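Local atomic coordinates of FAD dependent oxidoreductase domain-containing protein (Deinococcus radiodurans R1, PDB entry 3C4N), a protein that binds ADP in a Rossmann-type nucleotide site and is probably an FAD-dependent oxidoreductase, although its substrate and reaction are not established. Residues C51-Y54 with L55-A59; V85-A88 with Q89-P92; A99-T102 with R103-L107. All blocks are in the same frame, centred on the assembly; numbering follows the deposited sequence.

Contact 1. Residues C51-Y54 with L55-A59; sequences CAFY and LRQLA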
loop_
_atom_site.group_PDB
_atom_site.type_symbol
_atom_site.label_atom_id
_atom_site.label_comp_id
_atom_site.label_asym_id
_atom_site.label_seq_id
_atom_site.Cartn_x
_atom_site.Cartn_y
_atom_site.Cartn_z
ATOM N N CYS A 51 13.344 -6.438 4.473
ATOM C CA CYS A 51 14.263 -5.443 5.006
ATOM C C CYS A 51 13.484 -4.253 5.563
ATOM O O CYS A 51 13.806 -3.757 6.641
ATOM C CB CYS A 51 15.235 -4.992 3.913
ATOM S SG CYS A 51 16.695 -4.139 4.533
ATOM N N ALA A 52 12.455 -3.805 4.840
ATOM C CA ALA A 52 11.645 -2.669 5.301
ATOM C C ALA A 52 10.928 -3.038 6.593
ATOM O O ALA A 52 10.770 -2.205 7.485
ATOM C CB ALA A 52 10.634 -2.254 4.237
ATOM N N PHE A 53 10.506 -4.294 6.693
ATOM C CA PHE A 53 9.834 -4.756 7.897
ATOM C C PHE A 53 10.802 -4.726 9.093
ATOM O O PHE A 53 10.495 -4.132 10.128
ATOM C CB PHE A 53 9.296 -6.169 7.690
ATOM C CG PHE A 53 8.804 -6.809 8.942
ATOM C CD1 PHE A 53 7.707 -6.296 9.615
ATOM C CD2 PHE A 53 9.447 -7.925 9.458
ATOM C CE1 PHE A 53 7.248 -6.890 10.798
ATOM C CE2 PHE A 53 9.005 -8.529 10.636
ATOM C CZ PHE A 53 7.901 -8.011 11.308
ATOM N N TYR A 54 11.977 -5.335 8.940
ATOM C CA TYR A 54 12.945 -5.373 10.027
ATOM C C TYR A 54 13.416 -3.975 10.427
ATOM O O TYR A 54 13.687 -3.724 11.599
ATOM C CB TYR A 54 14.153 -6.240 9.663
ATOM C CG TYR A 54 13.826 -7.700 9.484
ATOM C CD1 TYR A 54 13.169 -8.418 10.487
ATOM C CD2 TYR A 54 14.170 -8.366 8.314
ATOM C CE1 TYR A 54 12.861 -9.769 10.322
ATOM C CE2 TYR A 54 13.872 -9.709 8.134
ATOM C CZ TYR A 54 13.220 -10.413 9.133
ATOM O OH TYR A 54 12.925 -11.750 8.935
ATOM N N LEU A 55 13.510 -3.065 9.463
ATOM C CA LEU A 55 13.923 -1.712 9.782
ATOM C C LEU A 55 12.841 -0.986 10.577
ATOM O O LEU A 55 13.154 -0.156 11.434
ATOM C CB LEU A 55 14.262 -0.927 8.516
ATOM C CG LEU A 55 15.642 -1.257 7.947
ATOM C CD1 LEU A 55 15.772 -0.656 6.548
ATOM C CD2 LEU A 55 16.726 -0.707 8.887
ATOM N N ARG A 56 11.576 -1.298 10.311
ATOM C CA ARG A 56 10.485 -0.648 11.040
ATOM C C ARG A 56 10.484 -1.077 12.498
ATOM O O ARG A 56 10.039 -0.331 13.369
ATOM C CB ARG A 56 9.112 -0.970 10.428
ATOM C CG ARG A 56 8.873 -0.391 9.032
ATOM C CD ARG A 56 9.145 1.098 8.985
ATOM N NE ARG A 56 8.326 1.845 9.931
ATOM C CZ ARG A 56 8.550 3.114 10.257
ATOM N NH1 ARG A 56 9.565 3.771 9.719
ATOM N NH2 ARG A 56 7.765 3.735 11.121
ATOM N N GLN A 57 10.973 -2.282 12.768
ATOM C CA GLN A 57 11.015 -2.753 14.142
ATOM C C GLN A 57 12.327 -2.411 14.836
ATOM O O GLN A 57 12.357 -2.214 16.052
ATOM C CB GLN A 57 10.754 -4.255 14.197
ATOM C CG GLN A 57 9.358 -4.606 13.752
ATOM C CD GLN A 57 8.988 -6.028 14.076
ATOM O OE1 GLN A 57 9.764 -6.952 13.823
ATOM N NE2 GLN A 57 7.793 -6.221 14.634
ATOM N N LEU A 58 13.406 -2.326 14.060
ATOM C CA LEU A 58 14.716 -1.994 14.611
ATOM C C LEU A 58 14.892 -0.479 14.804
ATOM O O LEU A 58 15.489 -0.041 15.788
ATOM C CB LEU A 58 15.827 -2.560 13.713
ATOM C CG LEU A 58 15.982 -4.087 13.798
ATOM C CD1 LEU A 58 16.740 -4.641 12.602
ATOM C CD2 LEU A 58 16.699 -4.428 15.104
ATOM N N ALA A 59 14.357 0.315 13.877
ATOM C CA ALA A 59 14.458 1.770 13.953
ATOM C C ALA A 59 13.118 2.442 13.666
ATOM O O ALA A 59 12.987 3.206 12.710
ATOM C CB ALA A 59 15.505 2.264 12.968
#
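The phenyl ring of Phe-53 meets the carboxamide of Gln-57 one helical turn later. The two flat groups are turned 38° against each other, and the amide comes to the far end of the ring obliquely, OE1 of Gln-57 lying 3.3 Å from CZ of Phe-53. Torsions bring them together: Phe-53 has CG anti to the backbone N (chi1 170°), while Gln-57 has CG anti to the carbonyl carbon and stays extended beyond it. Glutamine suits this exposed position, since its amide can lie against the ring and still tolerate water. The phenolic ring of Tyr-54 takes His-388 in an edge-to-face contact, and its OH is hydrogen-bonded to Gln-105 NE2. Its CB lies 4.2 Å from CD1 of Leu-58.

Backbone bonds of the i to i+4 kind run through the segment, from Leu-55 N to Cys-51 O (2.9 Å) and from Leu-58 N to Tyr-54 O (2.8 Å). On another side of the helix, SG of Cys-51 packs 4.1 Å from CD1 of Leu-55, a polarisable sulfur against a methyl of the branched leucine in a buried apolar setting. CG of Arg-56 lies close to the carbonyl O of Ala-52 before the chain bends away, letting NH2 bond to Gln-185 O.

All this belongs to helix 46-58, the crossover of the beta-alpha-beta unit formed with strands 36-42 and 64-67, as in Rossmann-type dinucleotide folds. Ala-52 and Leu-55 rest on Leu-64 of strand 64-67, Cys-51 and Leu-55 reach Ile-229 of strand 227-230, and Tyr-54 and Leu-58 pack against Ala-391 of helix 379-398.

Contact 2. Residues V85-A88 with Q89-P92; sequences VWTA and QDIP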
loop_
_atom_site.group_PDB
_atom_site.type_symbol
_atom_site.label_atom_id
_atom_site.label_comp_id
_atom_site.label_asym_id
_atom_site.label_seq_id
_atom_site.Cartn_x
_atom_site.Cartn_y
_atom_site.Cartn_z
ATOM N N VAL A 85 11.471 -23.178 -1.099
ATOM C CA VAL A 85 11.941 -24.410 -0.483
ATOM C C VAL A 85 13.087 -24.159 0.489
ATOM O O VAL A 85 14.155 -23.709 0.087
ATOM C CB VAL A 85 12.470 -25.413 -1.524
ATOM C CG1 VAL A 85 12.952 -26.669 -0.822
ATOM C CG2 VAL A 85 11.385 -25.750 -2.525
ATOM N N TRP A 86 12.868 -24.433 1.768
ATOM C CA TRP A 86 13.934 -24.261 2.737
ATOM C C TRP A 86 14.523 -25.646 2.932
ATOM O O TRP A 86 13.831 -26.572 3.372
ATOM C CB TRP A 86 13.414 -23.761 4.076
ATOM C CG TRP A 86 14.523 -23.358 5.011
ATOM C CD1 TRP A 86 14.971 -22.093 5.248
ATOM C CD2 TRP A 86 15.344 -24.227 5.814
ATOM N NE1 TRP A 86 16.015 -22.116 6.145
ATOM C CE2 TRP A 86 16.262 -23.415 6.505
ATOM C CE3 TRP A 86 15.390 -25.609 6.012
ATOM C CZ2 TRP A 86 17.219 -23.943 7.387
ATOM C CZ3 TRP A 86 16.345 -26.137 6.890
ATOM C CH2 TRP A 86 17.244 -25.303 7.562
ATOM N N THR A 87 15.799 -25.796 2.599
ATOM C CA THR A 87 16.451 -27.091 2.755
ATOM C C THR A 87 17.886 -26.964 3.219
ATOM O O THR A 87 18.626 -26.120 2.721
ATOM C CB THR A 87 16.446 -27.892 1.441
ATOM O OG1 THR A 87 17.150 -29.116 1.646
ATOM C CG2 THR A 87 17.117 -27.108 0.321
ATOM N N ALA A 88 18.278 -27.820 4.152
ATOM C CA ALA A 88 19.640 -27.807 4.677
ATOM C C ALA A 88 20.650 -28.086 3.571
ATOM O O ALA A 88 21.853 -27.925 3.772
ATOM C CB ALA A 88 19.783 -28.842 5.792
ATOM N N GLN A 89 20.171 -28.494 2.400
ATOM C CA GLN A 89 21.085 -28.786 1.292
ATOM C C GLN A 89 21.411 -27.531 0.497
ATOM O O GLN A 89 22.242 -27.556 -0.409
ATOM C CB GLN A 89 20.492 -29.862 0.370
ATOM C CG GLN A 89 20.370 -31.229 1.042
ATOM C CD GLN A 89 19.675 -32.262 0.180
ATOM O OE1 GLN A 89 19.420 -33.387 0.623
ATOM N NE2 GLN A 89 19.364 -31.891 -1.059
ATOM N N ASP A 90 20.754 -26.430 0.832
ATOM C CA ASP A 90 21.026 -25.192 0.134
ATOM C C ASP A 90 21.825 -24.250 1.012
ATOM O O ASP A 90 21.870 -23.048 0.763
ATOM C CB ASP A 90 19.731 -24.517 -0.302
ATOM C CG ASP A 90 19.121 -25.165 -1.526
ATOM O OD1 ASP A 90 19.753 -26.084 -2.106
ATOM O OD2 ASP A 90 18.008 -24.739 -1.915
ATOM N N ILE A 91 22.461 -24.804 2.038
ATOM C CA ILE A 91 23.270 -24.008 2.947
ATOM C C ILE A 91 24.748 -24.131 2.582
ATOM O O ILE A 91 25.339 -25.198 2.720
ATOM C CB ILE A 91 23.115 -24.481 4.406
ATOM C CG1 ILE A 91 21.640 -24.464 4.824
ATOM C CG2 ILE A 91 23.956 -23.587 5.326
ATOM C CD1 ILE A 91 21.375 -25.096 6.187
ATOM N N PRO A 92 25.356 -23.047 2.086
ATOM C CA PRO A 92 26.776 -23.112 1.735
ATOM C C PRO A 92 27.522 -23.227 3.063
ATOM O O PRO A 92 26.940 -22.960 4.116
ATOM C CB PRO A 92 27.035 -21.765 1.061
ATOM C CG PRO A 92 25.718 -21.436 0.437
ATOM C CD PRO A 92 24.739 -21.828 1.535
HETATM O O HOH W 1 16.477 -22.761 -1.292
#
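Thr-87 and Asp-90 close a type I beta turn, Thr-87 to Asp-90, where strand 85-86 gives way to the loop leading into helix 96-107. Asp-90 N donates to the carbonyl O of Thr-87 at 2.9 Å, a nearly straight bond (166°) in which the donor stands above the carbonyl plane. The packed side lies here: CG2 of Thr-87 abuts the carboxylate of Asp-90, 3.3 Å from its CG. Threonine fits because its two branches divide the work. OG1, anti to the backbone N (chi1 177°), is hydrogen-bonded to Asp-163, leaving the methyl to face Asp-90. That carboxylate is probably kept ionised by the salt bridge from its OD1 to Arg-272. Also well packed is CD1 of Ile-91, 3.6 Å from CA of Ala-88; farther in, the broad indole of Trp-86 is buried against helix 96-107, its NE1 bonded to Ala-99 O.

The solvent side is formed by the two central residues of the turn, Ala-88, which is exposed, and Gln-89, partly so. A small alanine suits this outer corner. A water bridges strand and loop, 2.9 Å from Val-85 O and 2.6 Å from Asp-90 OD2.

Contact 3. Residues A99-T102 with R103-L107; sequences AEWT and REQLL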
loop_
_atom_site.group_PDB
_atom_site.type_symbol
_atom_site.label_atom_id
_atom_site.label_comp_id
_atom_site.label_asym_id
_atom_site.label_seq_id
_atom_site.Cartn_x
_atom_site.Cartn_y
_atom_site.Cartn_z
ATOM N N ALA A 99 20.918 -19.582 7.783
ATOM C CA ALA A 99 19.920 -20.553 7.378
ATOM C C ALA A 99 18.939 -20.904 8.486
ATOM O O ALA A 99 17.727 -20.965 8.259
ATOM C CB ALA A 99 20.598 -21.825 6.877
ATOM N N GLU A 100 19.452 -21.138 9.686
ATOM C CA GLU A 100 18.581 -21.518 10.800
ATOM C C GLU A 100 17.728 -20.352 11.281
ATOM O O GLU A 100 16.563 -20.533 11.623
ATOM C CB GLU A 100 19.404 -22.084 11.969
ATOM C CG GLU A 100 20.102 -23.436 11.689
ATOM C CD GLU A 100 19.184 -24.498 11.053
ATOM O OE1 GLU A 100 17.961 -24.503 11.328
ATOM O OE2 GLU A 100 19.707 -25.342 10.288
ATOM N N TRP A 101 18.313 -19.162 11.304
ATOM C CA TRP A 101 17.597 -17.973 11.732
ATOM C C TRP A 101 16.434 -17.747 10.765
ATOM O O TRP A 101 15.300 -17.464 11.179
ATOM C CB TRP A 101 18.539 -16.766 11.727
ATOM C CG TRP A 101 17.925 -15.533 12.309
ATOM C CD1 TRP A 101 17.915 -15.162 13.622
ATOM C CD2 TRP A 101 17.160 -14.553 11.607
ATOM N NE1 TRP A 101 17.183 -14.009 13.785
ATOM C CE2 TRP A 101 16.708 -13.613 12.562
ATOM C CE3 TRP A 101 16.808 -14.377 10.264
ATOM C CZ2 TRP A 101 15.916 -12.510 12.212
ATOM C CZ3 TRP A 101 16.023 -13.286 9.917
ATOM C CH2 TRP A 101 15.586 -12.366 10.889
ATOM N N THR A 102 16.714 -17.879 9.471
ATOM C CA THR A 102 15.674 -17.708 8.459
ATOM C C THR A 102 14.584 -18.759 8.676
ATOM O O THR A 102 13.397 -18.444 8.597
ATOM C CB THR A 102 16.246 -17.856 7.022
ATOM O OG1 THR A 102 17.166 -16.789 6.773
ATOM C CG2 THR A 102 15.118 -17.805 5.980
ATOM N N ARG A 103 14.984 -19.997 8.975
ATOM C CA ARG A 103 14.004 -21.057 9.182
ATOM C C ARG A 103 13.083 -20.723 10.347
ATOM O O ARG A 103 11.864 -20.882 10.243
ATOM C CB ARG A 103 14.671 -22.424 9.429
ATOM C CG ARG A 103 13.751 -23.588 9.035
ATOM C CD ARG A 103 14.251 -24.993 9.381
ATOM N NE ARG A 103 13.519 -25.460 10.550
ATOM C CZ ARG A 103 12.882 -26.623 10.664
ATOM N NH1 ARG A 103 12.861 -27.511 9.686
ATOM N NH2 ARG A 103 12.219 -26.883 11.773
ATOM N N GLU A 104 13.672 -20.256 11.447
ATOM C CA GLU A 104 12.922 -19.891 12.642
ATOM C C GLU A 104 11.911 -18.786 12.348
ATOM O O GLU A 104 10.768 -18.839 12.817
ATOM C CB GLU A 104 13.878 -19.436 13.749
ATOM C CG GLU A 104 13.208 -19.402 15.108
ATOM C CD GLU A 104 14.172 -19.172 16.273
ATOM O OE1 GLU A 104 13.842 -19.613 17.399
ATOM O OE2 GLU A 104 15.238 -18.548 16.079
ATOM N N GLN A 105 12.342 -17.790 11.571
ATOM C CA GLN A 105 11.481 -16.675 11.187
ATOM C C GLN A 105 10.253 -17.210 10.443
ATOM O O GLN A 105 9.112 -16.848 10.750
ATOM C CB GLN A 105 12.240 -15.693 10.283
ATOM C CG GLN A 105 13.241 -14.811 10.981
ATOM C CD GLN A 105 12.592 -13.802 11.902
ATOM O OE1 GLN A 105 12.690 -13.924 13.120
ATOM N NE2 GLN A 105 11.917 -12.800 11.329
ATOM N N LEU A 106 10.504 -18.085 9.471
ATOM C CA LEU A 106 9.456 -18.705 8.666
ATOM C C LEU A 106 8.376 -19.354 9.528
ATOM O O LEU A 106 7.203 -18.996 9.432
ATOM C CB LEU A 106 10.077 -19.749 7.730
ATOM C CG LEU A 106 10.383 -19.415 6.259
ATOM C CD1 LEU A 106 10.509 -17.947 6.021
ATOM C CD2 LEU A 106 11.634 -20.148 5.842
ATOM N N LEU A 107 8.768 -20.305 10.373
ATOM C CA LEU A 107 7.807 -20.988 11.240
ATOM C C LEU A 107 7.137 -20.044 12.246
ATOM O O LEU A 107 6.034 -20.311 12.707
ATOM C CB LEU A 107 8.492 -22.135 11.990
ATOM C CG LEU A 107 9.126 -23.253 11.155
ATOM C CD1 LEU A 107 9.834 -24.218 12.084
ATOM C CD2 LEU A 107 8.074 -23.971 10.335
#
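Trp-101 and Gln-105, one turn apart on alpha-helix 96-107, which turns one face toward helix 379-398, form a CH-pi contact reinforced by stacking of flat groups. CG of Gln-105 stands 3.4 Å from the centroid of the indole six-membered ring, only 16° off its normal. The carboxamide runs on nearly parallel to the ring, the two planes 8° apart, but offset, past the CZ2-CH2 edge, and its CD lies 3.5 Å from CH2 of Trp-101. Two torsions produce this arrangement: the indole swings along the helix with CG anti to the backbone N (chi1 -173°), and Gln-105 bends at its second torsion, laying its amide along the ring. Glutamine is apt here, since its methylene supplies C-H groups to the aromatic face while NE2 still reaches Tyr-54 OH. Without the indole, as with an alanine here, the amide of Gln-105 is likely to lose its stacking surface and be freer to turn away from Tyr-54, and His-388 its stacked partner.

The other large share falls to Thr-102 and Arg-103. A hydroxyl on a short, branched side chain can return to the backbone O of the preceding turn, as OG1 of Thr-102 does to Gln-98 O; it also bonds to Ala-385 N of helix 379-398. Arg-103 leads its long chain away toward Trp-86 and strand 167-169. Its NE and OE1 of Glu-100 are too far apart at 4.6 Å for a salt bridge, so any attraction is long-range, while Glu-100 itself is salt-bridged to Arg-165. Along the axis, Leu-106 N donates to the carbonyl O of Thr-102 at 3.0 Å.

How the contacts relate
Contact 1 is the most buried of the three, on the crossover helix of the nucleotide-binding unit; contacts 2 and 3 are only partly buried. Contacts 1 and 3 are both single-helix contacts carried by regular backbone bonds, and they meet where Tyr-54 OH packs 3.4 Å from Trp-101 CH2. Contact 2 is instead a turn, relying on a single turn-closing backbone bond, a carboxylate and a water. It adjoins contact 3 through Trp-86 CZ3, 3.4 Å from Arg-103 CD, and through Ile-91 against Ala-99. Helix 379-398 packs against all three. Contacts 1 and 2 do not touch, their nearest atoms being about 11 Å apart; contact 3 touches each of them and thus joins them.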